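Local coordinates for protein YcaO (Methanopyrus kandleri, PDB 6CIB) that binds ADP and magnesium as a YcaO-family enzyme and probably uses ATP to install thioamides in the backbone of a peptide substrate, at residues 46-51 against 69-74; 116-121 against 329-334. One frame throughout, in Å; residues are numbered along the deposited sequence.

Contact 1 of 2, residues 46-51 against 69-74; sequences PVEIRR and IQARVS. With ADP (adenosine-5'-diphosphate), chain G.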
ATOM      1  N   PRO A  46       2.536 -11.338  14.504  1.00 26.92           N
ATOM      2  CA  PRO A  46       1.497 -12.205  13.954  1.00 26.99           C
ATOM      3  C   PRO A  46       1.273 -11.917  12.475  1.00 25.83           C
ATOM      4  O   PRO A  46       1.104 -10.748  12.085  1.00 25.47           O
ATOM      5  CB  PRO A  46       0.235 -11.816  14.747  1.00 26.65           C
ATOM      6  CG  PRO A  46       0.707 -11.028  15.907  1.00 27.00           C
ATOM      7  CD  PRO A  46       1.997 -10.395  15.496  1.00 26.57           C
ATOM      8  N   VAL A  47       1.293 -12.977  11.671  1.00 25.30           N
ATOM      9  CA  VAL A  47       0.995 -12.894  10.238  1.00 25.68           C
ATOM     10  C   VAL A  47      -0.129 -13.893   9.932  1.00 26.28           C
ATOM     11  O   VAL A  47      -0.154 -14.997  10.478  1.00 26.57           O
ATOM     12  CB  VAL A  47       2.247 -13.168   9.349  1.00 25.25           C
ATOM     13  CG1 VAL A  47       1.892 -13.109   7.857  1.00 24.53           C
ATOM     14  CG2 VAL A  47       3.362 -12.172   9.653  1.00 24.41           C
ATOM     15  N   GLU A  48      -1.050 -13.491   9.060  1.00 25.67           N
ATOM     16  CA  GLU A  48      -2.209 -14.302   8.703  1.00 26.21           C
ATOM     17  C   GLU A  48      -2.238 -14.560   7.204  1.00 27.13           C
ATOM     18  O   GLU A  48      -2.002 -13.648   6.403  1.00 27.33           O
ATOM     19  CB  GLU A  48      -3.490 -13.595   9.141  1.00 25.60           C
ATOM     20  CG  GLU A  48      -3.707 -13.582  10.648  1.00 25.85           C
ATOM     21  CD  GLU A  48      -4.096 -14.947  11.200  1.00 26.54           C
ATOM     22  OE1 GLU A  48      -4.933 -15.635  10.584  1.00 27.93           O
ATOM     23  OE2 GLU A  48      -3.572 -15.327  12.259  1.00 26.78           O
ATOM     24  N   ILE A  49      -2.502 -15.804   6.816  1.00 27.25           N
ATOM     25  CA  ILE A  49      -2.549 -16.143   5.382  1.00 28.23           C
ATOM     26  C   ILE A  49      -3.933 -16.668   5.046  1.00 28.28           C
ATOM     27  O   ILE A  49      -4.505 -17.458   5.805  1.00 27.64           O
ATOM     28  CB  ILE A  49      -1.430 -17.134   4.955  1.00 29.87           C
ATOM     29  CG1 ILE A  49      -0.047 -16.498   5.125  1.00 31.39           C
ATOM     30  CG2 ILE A  49      -1.569 -17.566   3.493  1.00 29.52           C
ATOM     31  CD1 ILE A  49       0.659 -16.953   6.378  1.00 35.22           C
ATOM     32  N   ARG A  50      -4.460 -16.207   3.912  1.00 27.57           N
ATOM     33  CA  ARG A  50      -5.755 -16.645   3.412  1.00 27.34           C
ATOM     34  C   ARG A  50      -5.628 -17.250   2.016  1.00 29.24           C
ATOM     35  O   ARG A  50      -4.952 -16.688   1.146  1.00 28.88           O
ATOM     36  CB  ARG A  50      -6.747 -15.475   3.411  1.00 26.77           C
ATOM     37  CG  ARG A  50      -6.975 -14.826   4.785  1.00 25.74           C
ATOM     38  CD  ARG A  50      -7.783 -15.735   5.716  1.00 25.93           C
ATOM     39  NE  ARG A  50      -7.940 -15.183   7.067  1.00 25.21           N
ATOM     40  CZ  ARG A  50      -7.073 -15.346   8.069  1.00 26.31           C
ATOM     41  NH1 ARG A  50      -5.963 -16.057   7.893  1.00 24.09           N
ATOM     42  NH2 ARG A  50      -7.315 -14.786   9.259  1.00 25.58           N
ATOM     43  N   ARG A  51      -6.259 -18.406   1.827  1.00 28.61           N
ATOM     44  CA  ARG A  51      -6.476 -18.971   0.503  1.00 30.03           C
ATOM     45  C   ARG A  51      -7.903 -18.606   0.091  1.00 30.57           C
ATOM     46  O   ARG A  51      -8.867 -18.924   0.799  1.00 28.88           O
ATOM     47  CB  ARG A  51      -6.252 -20.489   0.512  1.00 30.99           C
ATOM     48  CG  ARG A  51      -6.294 -21.147  -0.865  1.00 32.72           C
ATOM     49  CD  ARG A  51      -5.734 -22.569  -0.845  1.00 35.05           C
ATOM     50  NE  ARG A  51      -6.532 -23.495  -0.039  1.00 37.90           N
ATOM     51  CZ  ARG A  51      -7.559 -24.218  -0.488  1.00 41.44           C
ATOM     52  NH1 ARG A  51      -7.942 -24.149  -1.756  1.00 43.17           N
ATOM     53  NH2 ARG A  51      -8.215 -25.026   0.338  1.00 41.72           N
ATOM     54  N   ILE A  69      -5.380 -10.050  16.703  1.00 24.09           N
ATOM     55  CA  ILE A  69      -6.645  -9.452  16.283  1.00 23.69           C
ATOM     56  C   ILE A  69      -6.435  -8.591  15.025  1.00 23.61           C
ATOM     57  O   ILE A  69      -7.126  -8.799  14.016  1.00 24.01           O
ATOM     58  CB  ILE A  69      -7.367  -8.667  17.427  1.00 24.86           C
ATOM     59  CG1 ILE A  69      -8.001  -9.634  18.446  1.00 24.83           C
ATOM     60  CG2 ILE A  69      -8.471  -7.785  16.848  1.00 23.98           C
ATOM     61  CD1 ILE A  69      -8.468  -8.984  19.754  1.00 24.88           C
ATOM     62  N   GLN A  70      -5.479  -7.661  15.065  1.00 24.29           N
ATOM     63  CA  GLN A  70      -5.237  -6.773  13.905  1.00 24.38           C
ATOM     64  C   GLN A  70      -4.790  -7.545  12.659  1.00 23.39           C
ATOM     65  O   GLN A  70      -5.214  -7.225  11.553  1.00 22.66           O
ATOM     66  CB  GLN A  70      -4.252  -5.630  14.231  1.00 25.87           C
ATOM     67  CG  GLN A  70      -3.865  -4.716  13.049  1.00 26.02           C
ATOM     68  CD  GLN A  70      -5.048  -4.059  12.326  1.00 26.64           C
ATOM     69  OE1 GLN A  70      -6.152  -3.946  12.865  1.00 26.15           O
ATOM     70  NE2 GLN A  70      -4.807  -3.611  11.087  1.00 26.00           N
ATOM     71  N   ALA A  71      -3.955  -8.566  12.852  1.00 23.42           N
ATOM     72  CA  ALA A  71      -3.531  -9.423  11.747  1.00 22.96           C
ATOM     73  C   ALA A  71      -4.717 -10.122  11.085  1.00 23.01           C
ATOM     74  O   ALA A  71      -4.752 -10.261   9.855  1.00 23.77           O
ATOM     75  CB  ALA A  71      -2.502 -10.437  12.220  1.00 22.23           C
ATOM     76  N   ARG A  72      -5.685 -10.544  11.901  1.00 23.11           N
ATOM     77  CA  ARG A  72      -6.878 -11.236  11.416  1.00 23.80           C
ATOM     78  C   ARG A  72      -7.862 -10.286  10.718  1.00 23.98           C
ATOM     79  O   ARG A  72      -8.507 -10.669   9.746  1.00 24.13           O
ATOM     80  CB  ARG A  72      -7.536 -12.065  12.537  1.00 24.70           C
ATOM     81  CG  ARG A  72      -6.730 -13.322  12.821  1.00 25.47           C
ATOM     82  CD  ARG A  72      -7.275 -14.219  13.915  1.00 26.35           C
ATOM     83  NE  ARG A  72      -6.431 -15.405  14.016  1.00 27.03           N
ATOM     84  CZ  ARG A  72      -6.335 -16.203  15.080  1.00 28.42           C
ATOM     85  NH1 ARG A  72      -7.029 -15.965  16.186  1.00 26.61           N
ATOM     86  NH2 ARG A  72      -5.522 -17.250  15.033  1.00 28.30           N
ATOM     87  N   VAL A  73      -7.954  -9.053  11.211  1.00 23.22           N
ATOM     88  CA  VAL A  73      -8.700  -7.982  10.537  1.00 23.74           C
ATOM     89  C   VAL A  73      -8.038  -7.644   9.196  1.00 24.68           C
ATOM     90  O   VAL A  73      -8.708  -7.600   8.162  1.00 24.49           O
ATOM     91  CB  VAL A  73      -8.808  -6.712  11.418  1.00 23.83           C
ATOM     92  CG1 VAL A  73      -9.417  -5.551  10.631  1.00 23.63           C
ATOM     93  CG2 VAL A  73      -9.637  -6.991  12.667  1.00 22.76           C
ATOM     94  N   SER A  74      -6.725  -7.424   9.235  1.00 25.52           N
ATOM     95  CA  SER A  74      -5.923  -7.103   8.046  1.00 25.59           C
ATOM     96  C   SER A  74      -6.088  -8.168   6.949  1.00 24.96           C
ATOM     97  O   SER A  74      -6.323  -7.829   5.786  1.00 23.99           O
ATOM     98  CB  SER A  74      -4.451  -6.957   8.461  1.00 26.07           C
ATOM     99  OG  SER A  74      -3.582  -6.961   7.358  1.00 29.13           O
TER
HETATM  100  PB  ADP G 401      -1.831  -2.560   3.653  1.00 48.27           P
HETATM  101  O1B ADP G 401      -3.008  -1.679   3.291  1.00 47.80           O
HETATM  102  O2B ADP G 401      -0.486  -1.862   3.604  1.00 51.35           O
HETATM  103  O3B ADP G 401      -1.832  -3.928   3.012  1.00 47.98           O
HETATM  104  PA  ADP G 401      -2.827  -3.828   6.068  1.00 35.77           P
HETATM  105  O1A ADP G 401      -2.859  -3.249   7.456  1.00 38.83           O
HETATM  106  O2A ADP G 401      -2.189  -5.183   5.912  1.00 36.77           O
HETATM  107  O3A ADP G 401      -1.999  -2.739   5.246  1.00 43.46           O
HETATM  108  O5' ADP G 401      -4.330  -3.836   5.499  1.00 34.06           O
HETATM  109  C5' ADP G 401      -4.856  -4.701   4.477  1.00 32.69           C
HETATM  110  C4' ADP G 401      -6.273  -4.230   4.098  1.00 32.14           C
HETATM  111  O4' ADP G 401      -7.125  -4.261   5.253  1.00 32.12           O
HETATM  112  C3' ADP G 401      -6.328  -2.780   3.610  1.00 31.59           C
HETATM  113  O3' ADP G 401      -7.419  -2.616   2.683  1.00 30.75           O
HETATM  114  C2' ADP G 401      -6.625  -1.991   4.873  1.00 30.68           C
HETATM  115  O2' ADP G 401      -7.211  -0.721   4.602  1.00 30.03           O
HETATM  116  C1' ADP G 401      -7.561  -2.938   5.617  1.00 30.41           C
HETATM  117  N9  ADP G 401      -7.487  -2.804   7.089  1.00 30.40           N
HETATM  118  C8  ADP G 401      -6.401  -3.056   7.843  1.00 30.89           C
HETATM  119  N7  ADP G 401      -6.662  -2.834   9.152  1.00 30.60           N
HETATM  120  C5  ADP G 401      -7.940  -2.456   9.253  1.00 30.09           C
HETATM  121  C6  ADP G 401      -8.845  -2.080  10.364  1.00 29.63           C
HETATM  122  N6  ADP G 401      -8.398  -2.082  11.643  1.00 28.92           N
HETATM  123  N1  ADP G 401     -10.117  -1.735  10.046  1.00 30.61           N
HETATM  124  C2  ADP G 401     -10.571  -1.730   8.769  1.00 30.88           C
HETATM  125  N3  ADP G 401      -9.799  -2.069   7.712  1.00 30.55           N
HETATM  126  C4  ADP G 401      -8.494  -2.437   7.890  1.00 30.28           C
HETATM  127  O   HOH W   1      -9.565 -13.197   9.698  1.00 25.11           O
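P46 and A71 make the apolar part of this strand-to-helix contact: the methyl CB of A71 lies 4.0 Å from P46 CB and also rests against P46 O and the CG of E48. With so small a residue facing the strand, the two axes approach to 7.4 Å, crossing at -27°.

The polar part is a salt-bridge network of E48, R50 and R72. The first torsion of E48, with CG anti to the carbonyl carbon, sets CG against A71 O; the bend at chi2 (-72°) then swings the carboxylate over the aliphatic chain of R72, E48 CD being 3.5 Å from R72 CG. R50 grips this carboxylate end-on, NH1 and NH2 both in the guanidinium plane and on the anti side of OE1, R50 NH2 to E48 OE1 2.9 Å. NH1 also donates to I49 O from above the carbonyl plane, fixing the rotation of the group. The extended R72 brings NE to E48 OE2 at 3.4 Å, a weak bond with the two planes 82° apart; S39 and R68 also hold OE2, and E29 takes R50 NE. This buried carboxylate is therefore likely to stay ionised. Without it, as with an alanine here, R50 would keep E29 but lose its other carboxylate partner, and the neighbouring R50 and R72 are likely to be left with less negative charge between them.

One water links R50 NH2 to R72 O. On the nucleotide side of the helix, Q70 reads the adenine edge, Q70 NE2 donating to ADP N7 at 2.8 Å while OE1 accepts from N6; V73 CG1 packs against the purine, and S74 OG donates to ADP phosphate oxygen O2A at 2.7 Å.

Strand 45-54 is the middle one of an antiparallel sheet, between 34-42 and 57-64; helix 68-85 packs on it, while V73 reaches helix 16-25 and V47 and I49 meet helix 241-260.

Contact 2 of 2, residues 116-121 against 329-334; sequences GVDLTT and LGKVIE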
ATOM      1  N   GLY A 116     -15.248   8.282 -11.359  1.00 36.67           N
ATOM      2  CA  GLY A 116     -14.623   8.644 -10.095  1.00 37.30           C
ATOM      3  C   GLY A 116     -14.938  10.072  -9.689  1.00 37.14           C
ATOM      4  O   GLY A 116     -15.748  10.748 -10.332  1.00 36.45           O
ATOM      5  N   VAL A 117     -14.313  10.520  -8.602  1.00 37.12           N
ATOM      6  CA  VAL A 117     -14.411  11.916  -8.158  1.00 37.63           C
ATOM      7  C   VAL A 117     -13.003  12.507  -8.037  1.00 36.93           C
ATOM      8  O   VAL A 117     -12.111  11.893  -7.440  1.00 34.77           O
ATOM      9  CB  VAL A 117     -15.176  12.075  -6.812  1.00 37.93           C
ATOM     10  CG1 VAL A 117     -15.553  13.535  -6.581  1.00 37.03           C
ATOM     11  CG2 VAL A 117     -16.448  11.232  -6.782  1.00 39.75           C
ATOM     12  N   ASP A 118     -12.810  13.688  -8.624  1.00 36.22           N
ATOM     13  CA  ASP A 118     -11.602  14.496  -8.407  1.00 34.61           C
ATOM     14  C   ASP A 118     -11.693  15.062  -6.996  1.00 35.25           C
ATOM     15  O   ASP A 118     -12.586  15.866  -6.702  1.00 33.61           O
ATOM     16  CB  ASP A 118     -11.540  15.632  -9.443  1.00 35.85           C
ATOM     17  CG  ASP A 118     -10.227  16.405  -9.422  1.00 34.60           C
ATOM     18  OD1 ASP A 118      -9.705  16.730  -8.334  1.00 36.92           O
ATOM     19  OD2 ASP A 118      -9.724  16.719 -10.519  1.00 35.74           O
ATOM     20  N   LEU A 119     -10.781  14.645  -6.120  1.00 33.21           N
ATOM     21  CA  LEU A 119     -10.863  15.033  -4.706  1.00 33.37           C
ATOM     22  C   LEU A 119     -10.433  16.482  -4.426  1.00 34.17           C
ATOM     23  O   LEU A 119     -10.655  16.994  -3.323  1.00 34.68           O
ATOM     24  CB  LEU A 119     -10.139  14.016  -3.808  1.00 32.89           C
ATOM     25  CG  LEU A 119     -10.708  12.577  -3.741  1.00 31.74           C
ATOM     26  CD1 LEU A 119     -10.009  11.789  -2.645  1.00 30.89           C
ATOM     27  CD2 LEU A 119     -12.217  12.547  -3.511  1.00 30.65           C
ATOM     28  N   THR A 120      -9.830  17.135  -5.419  1.00 34.00           N
ATOM     29  CA  THR A 120      -9.513  18.567  -5.331  1.00 35.01           C
ATOM     30  C   THR A 120     -10.745  19.402  -5.692  1.00 35.80           C
ATOM     31  O   THR A 120     -11.197  20.231  -4.901  1.00 35.37           O
ATOM     32  CB  THR A 120      -8.325  18.945  -6.246  1.00 35.77           C
ATOM     33  OG1 THR A 120      -7.175  18.182  -5.866  1.00 34.87           O
ATOM     34  CG2 THR A 120      -7.990  20.437  -6.157  1.00 35.04           C
ATOM     35  N   THR A 121     -11.288  19.154  -6.881  1.00 36.19           N
ATOM     36  CA  THR A 121     -12.343  19.991  -7.437  1.00 38.44           C
ATOM     37  C   THR A 121     -13.754  19.522  -7.063  1.00 39.14           C
ATOM     38  O   THR A 121     -14.717  20.278  -7.217  1.00 37.39           O
ATOM     39  CB  THR A 121     -12.220  20.091  -8.963  1.00 37.57           C
ATOM     40  OG1 THR A 121     -12.347  18.785  -9.533  1.00 37.81           O
ATOM     41  CG2 THR A 121     -10.876  20.680  -9.358  1.00 36.88           C
ATOM     42  N   LEU A 329       1.929  16.102  -8.726  1.00 34.38           N
ATOM     43  CA  LEU A 329       1.748  14.693  -9.109  1.00 33.68           C
ATOM     44  C   LEU A 329       0.416  14.442  -9.827  1.00 33.69           C
ATOM     45  O   LEU A 329      -0.076  13.314  -9.848  1.00 33.78           O
ATOM     46  CB  LEU A 329       1.877  13.784  -7.874  1.00 32.76           C
ATOM     47  CG  LEU A 329       3.147  13.834  -7.014  1.00 31.23           C
ATOM     48  CD1 LEU A 329       3.007  12.936  -5.795  1.00 31.72           C
ATOM     49  CD2 LEU A 329       4.399  13.469  -7.791  1.00 30.26           C
ATOM     50  N   GLY A 330      -0.163  15.496 -10.405  1.00 33.69           N
ATOM     51  CA  GLY A 330      -1.426  15.404 -11.141  1.00 30.94           C
ATOM     52  C   GLY A 330      -2.645  15.363 -10.234  1.00 32.52           C
ATOM     53  O   GLY A 330      -2.610  15.864  -9.095  1.00 31.46           O
ATOM     54  N   LYS A 331      -3.719  14.765 -10.749  1.00 31.20           N
ATOM     55  CA  LYS A 331      -5.033  14.745 -10.081  1.00 33.16           C
ATOM     56  C   LYS A 331      -5.148  13.624  -9.054  1.00 32.42           C
ATOM     57  O   LYS A 331      -4.594  12.539  -9.260  1.00 31.64           O
ATOM     58  CB  LYS A 331      -6.157  14.592 -11.110  1.00 33.27           C
ATOM     59  CG  LYS A 331      -6.267  15.734 -12.105  1.00 36.04           C
ATOM     60  CD  LYS A 331      -7.269  15.380 -13.192  1.00 38.22           C
ATOM     61  CE  LYS A 331      -7.374  16.501 -14.208  1.00 39.22           C
ATOM     62  NZ  LYS A 331      -8.593  16.302 -15.039  1.00 40.63           N
ATOM     63  N   VAL A 332      -5.879  13.892  -7.971  1.00 30.41           N
ATOM     64  CA  VAL A 332      -6.183  12.890  -6.932  1.00 30.83           C
ATOM     65  C   VAL A 332      -7.610  12.412  -7.172  1.00 31.37           C
ATOM     66  O   VAL A 332      -8.570  13.167  -6.951  1.00 31.27           O
ATOM     67  CB  VAL A 332      -6.034  13.464  -5.497  1.00 30.37           C
ATOM     68  CG1 VAL A 332      -6.401  12.421  -4.435  1.00 29.96           C
ATOM     69  CG2 VAL A 332      -4.617  13.969  -5.266  1.00 30.59           C
ATOM     70  N   ILE A 333      -7.742  11.177  -7.655  1.00 30.66           N
ATOM     71  CA  ILE A 333      -9.049  10.606  -8.008  1.00 31.58           C
ATOM     72  C   ILE A 333      -9.416   9.440  -7.080  1.00 32.76           C
ATOM     73  O   ILE A 333      -8.579   8.582  -6.793  1.00 33.44           O
ATOM     74  CB  ILE A 333      -9.095  10.167  -9.492  1.00 31.54           C
ATOM     75  CG1 ILE A 333      -8.779  11.361 -10.425  1.00 31.42           C
ATOM     76  CG2 ILE A 333     -10.445   9.543  -9.838  1.00 30.85           C
ATOM     77  CD1 ILE A 333      -8.462  10.992 -11.867  1.00 29.91           C
ATOM     78  N   GLU A 334     -10.666   9.436  -6.614  1.00 33.87           N
ATOM     79  CA  GLU A 334     -11.248   8.336  -5.849  1.00 34.05           C
ATOM     80  C   GLU A 334     -12.368   7.657  -6.659  1.00 35.11           C
ATOM     81  O   GLU A 334     -13.253   8.335  -7.204  1.00 33.50           O
ATOM     82  CB  GLU A 334     -11.799   8.853  -4.518  1.00 35.54           C
ATOM     83  CG  GLU A 334     -12.640   7.849  -3.734  1.00 36.52           C
ATOM     84  CD  GLU A 334     -13.497   8.478  -2.643  1.00 38.68           C
ATOM     85  OE1 GLU A 334     -13.432   9.707  -2.428  1.00 41.80           O
ATOM     86  OE2 GLU A 334     -14.250   7.731  -1.987  1.00 38.50           O
TER
HETATM   87  O   HOH W   2      -7.003  16.456  -7.947  1.00 29.91           O
HETATM   88  O   HOH W   3     -10.632  15.964 -12.971  1.00 40.95           O
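L119 lies obliquely across E334, its CD2 methyl 3.3 Å from E334 OE1 and both L119 methyls, CD1 and CD2, 3.9 Å from E334 CB. The extended E334 chain, CG anti to the backbone N (chi1 170°), carries OE1 out to that CD2 methyl; CD1 of L119 also meets V332 CG1 at 4.1 Å. Helices 154-177 and 313-325 cover this patch, V158 touching both L119 and E334, and V321 touching L119; R154 makes a long, weak ion pair with E334 OE1.

V117 and E334 form a hydrogen-bonded pair of an antiparallel ladder between strands 113-118 and 332-336, the next pair, D118 with I333, being non-hydrogen-bonded. V117 N donates to E334 O in the carbonyl plane, and E334 N returns a bond to V117 O. Just beyond the strand end, L119 N meets V332 O almost head-on at 2.8 Å. G116 CA sits 3.2 Å from E334 O, and a CB here would probably lie too close to that oxygen and to I333 CG2.

On the D118 and I333 face, D118 and K331 cross at about a right angle; OD2 touches K331 CD, while D118 OD2 and K331 NZ, 4.7 Å apart, are bridged by a water. D118 OD1 closes an Asx turn: T120 N lies 2.9 Å from D118 OD1, nearly along the C-O axis. T121 N comes to the same oxygen from above the carboxylate plane. A second water ties OD1 to T120 OG1 and V332 N.

How the contacts relate
Both segments of contact 1 precede those of contact 2 in the chain, helix 68-85 and strand 113-118 being consecutive elements. Their centres are 31 Å apart with the middle of the molecule between them, and the nearest atoms stay about 19 Å from each other. No sheet is shared: contact 1 packs a helix on the three-stranded sheet 34-64, whereas contact 2 joins two inner strands of a five-stranded sheet from residues far apart in sequence. The bound nucleotide relates them. Residues 69-74 touch ADP directly, while contact 2 stands back, the side chain of E334 about 13 Å from ADP; yet its sheet ends in strand 148-150, which supplies ADP and magnesium ligands.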